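Uncharacterized protein AF_0060 (Archaeoglobus fulgidus DSM 4304, PDB 2P06) is of unknown function but, as a MazG-like protein that binds magnesium, probably hydrolyses nucleoside triphosphates to monophosphates and pyrophosphate. Local coordinates at residues E58-L72 against E87-K101. Residues are numbered along the deposited sequence; the frame is centred on the assembly and turned at random.
With MG (magnesium ion), chain E.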
loop_
_atom_site.group_PDB
_atom_site.type_symbol
_atom_site.label_atom_id
_atom_site.label_comp_id
_atom_site.label_asym_id
_atom_site.label_seq_id
_atom_site.Cartn_x
_atom_site.Cartn_y
_atom_site.Cartn_z
ATOM N N GLU B 58 -9.826 5.128 -25.463
ATOM C CA GLU B 58 -10.580 4.222 -24.609
ATOM C C GLU B 58 -11.001 2.997 -25.408
ATOM O O GLU B 58 -10.880 1.878 -24.916
ATOM C CB GLU B 58 -11.824 4.912 -24.042
ATOM C CG GLU B 58 -11.548 5.993 -22.982
ATOM C CD GLU B 58 -11.149 7.346 -23.560
ATOM O OE1 GLU B 58 -11.059 7.524 -24.806
ATOM O OE2 GLU B 58 -10.924 8.248 -22.743
ATOM N N GLU B 59 -11.434 3.213 -26.651
ATOM C CA GLU B 59 -11.870 2.113 -27.498
ATOM C C GLU B 59 -10.745 1.140 -27.809
ATOM O O GLU B 59 -10.953 -0.076 -27.712
ATOM C CB GLU B 59 -12.515 2.586 -28.781
ATOM C CG GLU B 59 -13.852 3.273 -28.570
ATOM C CD GLU B 59 -13.724 4.730 -28.144
ATOM O OE1 GLU B 59 -12.603 5.295 -28.098
ATOM O OE2 GLU B 59 -14.774 5.314 -27.840
ATOM N N ARG B 60 -9.552 1.652 -28.126
ATOM C CA ARG B 60 -8.420 0.769 -28.402
ATOM C C ARG B 60 -7.948 0.037 -27.133
ATOM O O ARG B 60 -7.573 -1.132 -27.187
ATOM C CB ARG B 60 -7.255 1.523 -29.033
ATOM C CG ARG B 60 -6.098 0.664 -29.523
ATOM C CD ARG B 60 -6.636 -0.545 -30.269
ATOM N NE ARG B 60 -5.580 -1.365 -30.840
ATOM C CZ ARG B 60 -5.642 -2.687 -31.013
ATOM N NH1 ARG B 60 -4.597 -3.297 -31.536
ATOM N NH2 ARG B 60 -6.705 -3.413 -30.641
ATOM N N LEU B 61 -7.924 0.735 -26.002
ATOM C CA LEU B 61 -7.510 0.106 -24.743
ATOM C C LEU B 61 -8.446 -1.041 -24.366
ATOM O O LEU B 61 -7.978 -2.076 -23.910
ATOM C CB LEU B 61 -7.405 1.136 -23.642
ATOM C CG LEU B 61 -6.237 2.099 -23.829
ATOM C CD1 LEU B 61 -6.284 3.289 -22.843
ATOM C CD2 LEU B 61 -4.932 1.287 -23.688
ATOM N N LEU B 62 -9.751 -0.835 -24.582
ATOM C CA LEU B 62 -10.771 -1.866 -24.438
ATOM C C LEU B 62 -10.548 -3.097 -25.294
ATOM O O LEU B 62 -10.557 -4.239 -24.785
ATOM C CB LEU B 62 -12.138 -1.309 -24.809
ATOM C CG LEU B 62 -13.053 -0.884 -23.676
ATOM C CD1 LEU B 62 -14.228 -0.044 -24.195
ATOM C CD2 LEU B 62 -13.522 -2.125 -22.953
ATOM N N SER B 63 -10.420 -2.898 -26.602
ATOM C CA SER B 63 -10.266 -4.049 -27.490
ATOM C C SER B 63 -8.940 -4.759 -27.179
ATOM O O SER B 63 -8.865 -5.984 -27.238
ATOM C CB SER B 63 -10.386 -3.655 -28.962
ATOM O OG SER B 63 -9.459 -2.657 -29.205
ATOM N N ARG B 64 -7.899 -4.004 -26.821
ATOM C CA ARG B 64 -6.645 -4.653 -26.425
ATOM C C ARG B 64 -6.843 -5.486 -25.137
ATOM O O ARG B 64 -6.370 -6.625 -25.043
ATOM C CB ARG B 64 -5.510 -3.640 -26.248
ATOM C CG ARG B 64 -4.971 -2.972 -27.522
ATOM C CD ARG B 64 -3.890 -3.746 -28.265
ATOM N NE ARG B 64 -2.819 -4.290 -27.421
ATOM C CZ ARG B 64 -2.767 -5.545 -26.960
ATOM N NH1 ARG B 64 -1.749 -5.916 -26.198
ATOM N NH2 ARG B 64 -3.716 -6.432 -27.229
ATOM N N LEU B 65 -7.556 -4.937 -24.150
ATOM C CA LEU B 65 -7.835 -5.686 -22.903
ATOM C C LEU B 65 -8.588 -7.001 -23.164
ATOM O O LEU B 65 -8.234 -8.067 -22.638
ATOM C CB LEU B 65 -8.641 -4.834 -21.928
ATOM C CG LEU B 65 -9.151 -5.500 -20.647
ATOM C CD1 LEU B 65 -8.017 -6.125 -19.822
ATOM C CD2 LEU B 65 -9.915 -4.479 -19.822
ATOM N N PHE B 66 -9.644 -6.896 -23.957
ATOM C CA PHE B 66 -10.404 -8.040 -24.407
ATOM C C PHE B 66 -9.520 -9.053 -25.145
ATOM O O PHE B 66 -9.684 -10.255 -24.963
ATOM C CB PHE B 66 -11.566 -7.571 -25.300
ATOM C CG PHE B 66 -12.793 -7.175 -24.537
ATOM C CD1 PHE B 66 -12.715 -6.375 -23.427
ATOM C CD2 PHE B 66 -14.033 -7.617 -24.924
ATOM C CE1 PHE B 66 -13.861 -6.030 -22.687
ATOM C CE2 PHE B 66 -15.191 -7.279 -24.189
ATOM C CZ PHE B 66 -15.090 -6.478 -23.065
ATOM N N GLU B 67 -8.591 -8.579 -25.980
ATOM C CA GLU B 67 -7.636 -9.479 -26.640
ATOM C C GLU B 67 -6.790 -10.242 -25.621
ATOM O O GLU B 67 -6.549 -11.465 -25.752
ATOM C CB GLU B 67 -6.729 -8.717 -27.621
ATOM C CG GLU B 67 -7.415 -8.331 -28.915
ATOM C CD GLU B 67 -6.637 -7.292 -29.726
ATOM O OE1 GLU B 67 -5.465 -7.026 -29.377
ATOM O OE2 GLU B 67 -7.201 -6.748 -30.704
ATOM N N GLU B 68 -6.351 -9.540 -24.586
ATOM C CA GLU B 68 -5.507 -10.154 -23.574
ATOM C C GLU B 68 -6.321 -11.128 -22.715
ATOM O O GLU B 68 -5.823 -12.181 -22.316
ATOM C CB GLU B 68 -4.820 -9.086 -22.724
ATOM C CG GLU B 68 -3.886 -8.152 -23.522
ATOM C CD GLU B 68 -2.686 -8.868 -24.132
ATOM O OE1 GLU B 68 -2.214 -9.886 -23.598
ATOM O OE2 GLU B 68 -2.186 -8.387 -25.140
HETATM N N MSE B 69 -7.572 -10.786 -22.437
HETATM C CA MSE B 69 -8.434 -11.674 -21.674
HETATM C C MSE B 69 -8.741 -12.936 -22.469
HETATM O O MSE B 69 -8.826 -14.027 -21.888
HETATM C CB MSE B 69 -9.726 -10.968 -21.282
HETATM C CG MSE B 69 -9.537 -9.934 -20.203
HETATM SE SE MSE B 69 -11.173 -9.054 -19.714
HETATM C CE MSE B 69 -12.439 -10.463 -19.801
ATOM N N ASP B 70 -8.887 -12.795 -23.782
ATOM C CA ASP B 70 -9.047 -13.954 -24.666
ATOM C C ASP B 70 -7.811 -14.893 -24.629
ATOM O O ASP B 70 -7.958 -16.123 -24.567
ATOM C CB ASP B 70 -9.366 -13.498 -26.099
ATOM C CG ASP B 70 -10.799 -12.945 -26.235
ATOM O OD1 ASP B 70 -11.631 -13.227 -25.329
ATOM O OD2 ASP B 70 -11.101 -12.237 -27.247
ATOM N N GLU B 71 -6.606 -14.312 -24.653
ATOM C CA GLU B 71 -5.376 -15.098 -24.512
ATOM C C GLU B 71 -5.289 -15.814 -23.162
ATOM O O GLU B 71 -4.798 -16.927 -23.085
ATOM C CB GLU B 71 -4.124 -14.248 -24.714
ATOM C CG GLU B 71 -3.883 -13.860 -26.164
ATOM C CD GLU B 71 -2.755 -12.879 -26.332
ATOM O OE1 GLU B 71 -2.221 -12.418 -25.301
ATOM O OE2 GLU B 71 -2.414 -12.547 -27.490
ATOM N N LEU B 72 -5.776 -15.170 -22.107
ATOM C CA LEU B 72 -5.767 -15.761 -20.793
ATOM C C LEU B 72 -6.698 -16.975 -20.811
ATOM O O LEU B 72 -6.295 -18.083 -20.421
ATOM C CB LEU B 72 -6.144 -14.715 -19.735
ATOM C CG LEU B 72 -6.457 -15.133 -18.293
ATOM C CD1 LEU B 72 -5.522 -16.193 -17.853
ATOM C CD2 LEU B 72 -6.371 -13.914 -17.369
ATOM N N GLU B 87 0.102 -14.349 -18.792
ATOM C CA GLU B 87 -1.163 -13.805 -19.291
ATOM C C GLU B 87 -1.892 -13.021 -18.210
ATOM O O GLU B 87 -2.576 -12.055 -18.522
ATOM C CB GLU B 87 -2.092 -14.881 -19.872
ATOM C CG GLU B 87 -1.481 -15.782 -20.963
ATOM C CD GLU B 87 -0.978 -15.027 -22.192
ATOM O OE1 GLU B 87 -1.327 -13.841 -22.411
ATOM O OE2 GLU B 87 -0.227 -15.652 -22.973
ATOM N N LEU B 88 -1.722 -13.409 -16.943
ATOM C CA LEU B 88 -2.293 -12.640 -15.831
ATOM C C LEU B 88 -1.661 -11.253 -15.699
ATOM O O LEU B 88 -2.354 -10.275 -15.438
ATOM C CB LEU B 88 -2.153 -13.432 -14.512
ATOM C CG LEU B 88 -2.952 -14.737 -14.425
ATOM C CD1 LEU B 88 -2.389 -15.652 -13.318
ATOM C CD2 LEU B 88 -4.442 -14.456 -14.231
ATOM N N LEU B 89 -0.347 -11.180 -15.904
ATOM C CA LEU B 89 0.383 -9.908 -15.922
ATOM C C LEU B 89 -0.149 -8.990 -17.039
ATOM O O LEU B 89 -0.413 -7.806 -16.812
ATOM C CB LEU B 89 1.896 -10.141 -16.096
ATOM C CG LEU B 89 2.587 -10.894 -14.956
ATOM C CD1 LEU B 89 4.057 -11.272 -15.335
ATOM C CD2 LEU B 89 2.525 -10.063 -13.634
ATOM N N ASP B 90 -0.348 -9.558 -18.229
ATOM C CA ASP B 90 -0.872 -8.797 -19.378
ATOM C C ASP B 90 -2.261 -8.252 -19.078
ATOM O O ASP B 90 -2.524 -7.091 -19.307
ATOM C CB ASP B 90 -0.951 -9.663 -20.633
ATOM C CG ASP B 90 0.405 -9.961 -21.259
ATOM O OD1 ASP B 90 1.378 -9.202 -21.004
ATOM O OD2 ASP B 90 0.469 -10.957 -22.054
ATOM N N VAL B 91 -3.159 -9.090 -18.561
ATOM C CA VAL B 91 -4.532 -8.615 -18.253
ATOM C C VAL B 91 -4.498 -7.518 -17.206
ATOM O O VAL B 91 -5.168 -6.519 -17.373
ATOM C CB VAL B 91 -5.497 -9.744 -17.866
ATOM C CG1 VAL B 91 -6.845 -9.188 -17.324
ATOM C CG2 VAL B 91 -5.729 -10.686 -19.077
ATOM N N ALA B 92 -3.699 -7.683 -16.154
ATOM C CA ALA B 92 -3.602 -6.685 -15.083
ATOM C C ALA B 92 -3.106 -5.350 -15.643
ATOM O O ALA B 92 -3.658 -4.287 -15.321
ATOM C CB ALA B 92 -2.669 -7.156 -13.939
ATOM N N ASN B 93 -2.061 -5.411 -16.468
ATOM C CA ASN B 93 -1.536 -4.203 -17.114
ATOM C C ASN B 93 -2.591 -3.504 -17.925
ATOM O O ASN B 93 -2.788 -2.302 -17.771
ATOM C CB ASN B 93 -0.304 -4.489 -17.972
ATOM C CG ASN B 93 1.000 -4.403 -17.192
ATOM O OD1 ASN B 93 1.110 -3.646 -16.226
ATOM N ND2 ASN B 93 2.022 -5.136 -17.648
ATOM N N PHE B 94 -3.302 -4.238 -18.767
ATOM C CA PHE B 94 -4.330 -3.605 -19.570
ATOM C C PHE B 94 -5.563 -3.099 -18.792
ATOM O O PHE B 94 -6.190 -2.107 -19.199
ATOM C CB PHE B 94 -4.665 -4.452 -20.809
ATOM C CG PHE B 94 -3.651 -4.270 -21.887
ATOM C CD1 PHE B 94 -3.817 -3.268 -22.835
ATOM C CD2 PHE B 94 -2.454 -4.965 -21.849
ATOM C CE1 PHE B 94 -2.845 -3.027 -23.787
ATOM C CE2 PHE B 94 -1.476 -4.734 -22.802
ATOM C CZ PHE B 94 -1.674 -3.783 -23.782
ATOM N N CYS B 95 -5.897 -3.750 -17.679
ATOM C CA CYS B 95 -6.881 -3.174 -16.754
ATOM C C CYS B 95 -6.345 -1.837 -16.254
ATOM O O CYS B 95 -7.087 -0.873 -16.147
ATOM C CB CYS B 95 -7.129 -4.065 -15.542
ATOM S SG CYS B 95 -8.054 -5.564 -15.930
HETATM N N MSE B 96 -5.068 -1.823 -15.893
HETATM C CA MSE B 96 -4.432 -0.626 -15.400
HETATM C C MSE B 96 -4.405 0.500 -16.435
HETATM O O MSE B 96 -4.694 1.659 -16.120
HETATM C CB MSE B 96 -3.008 -0.919 -14.958
HETATM C CG MSE B 96 -2.382 0.314 -14.353
HETATM SE SE MSE B 96 -0.643 -0.026 -13.643
HETATM C CE MSE B 96 0.367 -0.119 -15.160
ATOM N N TYR B 97 -4.054 0.164 -17.669
ATOM C CA TYR B 97 -3.964 1.187 -18.721
ATOM C C TYR B 97 -5.333 1.811 -18.970
ATOM O O TYR B 97 -5.459 3.022 -19.053
ATOM C CB TYR B 97 -3.389 0.626 -20.014
ATOM C CG TYR B 97 -2.046 -0.054 -19.892
ATOM C CD1 TYR B 97 -1.161 0.269 -18.878
ATOM C CD2 TYR B 97 -1.656 -0.997 -20.825
ATOM C CE1 TYR B 97 0.067 -0.347 -18.768
ATOM C CE2 TYR B 97 -0.450 -1.634 -20.721
ATOM C CZ TYR B 97 0.416 -1.311 -19.680
ATOM O OH TYR B 97 1.626 -1.959 -19.573
ATOM N N LEU B 98 -6.370 0.992 -19.075
ATOM C CA LEU B 98 -7.693 1.534 -19.330
ATOM C C LEU B 98 -8.186 2.308 -18.109
ATOM O O LEU B 98 -8.789 3.364 -18.245
ATOM C CB LEU B 98 -8.673 0.430 -19.703
ATOM C CG LEU B 98 -10.113 0.839 -19.990
ATOM C CD1 LEU B 98 -10.160 1.904 -21.084
ATOM C CD2 LEU B 98 -10.877 -0.443 -20.384
ATOM N N TRP B 99 -7.954 1.774 -16.912
ATOM C CA TRP B 99 -8.313 2.496 -15.698
ATOM C C TRP B 99 -7.677 3.883 -15.684
ATOM O O TRP B 99 -8.313 4.867 -15.286
ATOM C CB TRP B 99 -7.911 1.698 -14.434
ATOM C CG TRP B 99 -8.274 2.400 -13.166
ATOM C CD1 TRP B 99 -9.434 2.274 -12.462
ATOM C CD2 TRP B 99 -7.478 3.356 -12.454
ATOM N NE1 TRP B 99 -9.416 3.096 -11.364
ATOM C CE2 TRP B 99 -8.225 3.770 -11.335
ATOM C CE3 TRP B 99 -6.193 3.885 -12.639
ATOM C CZ2 TRP B 99 -7.743 4.712 -10.417
ATOM C CZ3 TRP B 99 -5.711 4.826 -11.711
ATOM C CH2 TRP B 99 -6.485 5.229 -10.634
ATOM N N GLY B 100 -6.409 3.952 -16.083
ATOM C CA GLY B 100 -5.687 5.209 -16.091
ATOM C C GLY B 100 -6.298 6.202 -17.071
ATOM O O GLY B 100 -6.481 7.355 -16.747
ATOM N N LYS B 101 -6.602 5.731 -18.271
ATOM C CA LYS B 101 -7.226 6.562 -19.290
ATOM C C LYS B 101 -8.562 7.062 -18.779
ATOM O O LYS B 101 -8.894 8.193 -18.957
ATOM C CB LYS B 101 -7.444 5.749 -20.563
ATOM C CG LYS B 101 -7.978 6.566 -21.755
ATOM C CD LYS B 101 -6.889 7.387 -22.370
ATOM C CE LYS B 101 -7.392 8.230 -23.522
ATOM N NZ LYS B 101 -8.291 9.308 -23.020
HETATM MG MG MG E . -1.310 -11.924 -23.481
HETATM O O HOH W 1 -6.218 -1.408 -21.903
HETATM O O HOH W 2 -2.955 -12.216 -21.655
HETATM O O HOH W 3 0.300 -11.587 -24.736
#
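Glu68 and Glu71 on segment 58-72 of helix 58-77 meet Glu87 and Asp90 on the antiparallel segment 87-101 of helix 81-103 around one magnesium ion, each giving a single carboxylate oxygen. Glu71 OE1 lies 2.1 Å from the magnesium and Asp90 OD2, the longest of the four carboxylate bonds, 2.5 Å. Two waters complete six ligands, and one of them also donates to the backbone O of both Glu68 and Glu87. Four acidic ligands, two from each helix, are consistent with the metal site of MazG-type pyrophosphohydrolases.

In the second shell, Arg64 NH1 grips the other oxygen, Glu68 OE2, at 2.7 Å, nearly in the guanidinium plane, while NH2 reaches Glu67 OE1. Bends at chi2 and chi3 (-86° and -46°) bring the Arg64 chain obliquely alongside Phe94, whose CE1 lies over one guanidinium face; Arg64 NH1 comes within 3.2 Å of Phe94 CZ, the planes 61° apart. Replacing Arg64 by alanine would probably leave Glu67 OE1 without this partner and Glu68 OE2 with fewer bonds, the carboxylate freer to turn, and take contacts from Phe94. Arg42 also pairs with Glu68 OE2, and Lys38 and Arg42 hold Asp90 OD1.

From the site outward, Glu68, Val91, Leu65 and Leu98 interlock knobs-into-holes, and at the far end Lys101 NZ makes a salt bridge with Glu58 OE2, 2.9 Å, from above the carboxylate plane. Helix 22-43 packs against helix 81-103 through Leu89 and Ala92, while a second subunit lays its Leu88 on Leu65 and its Phe31 ring near Trp99.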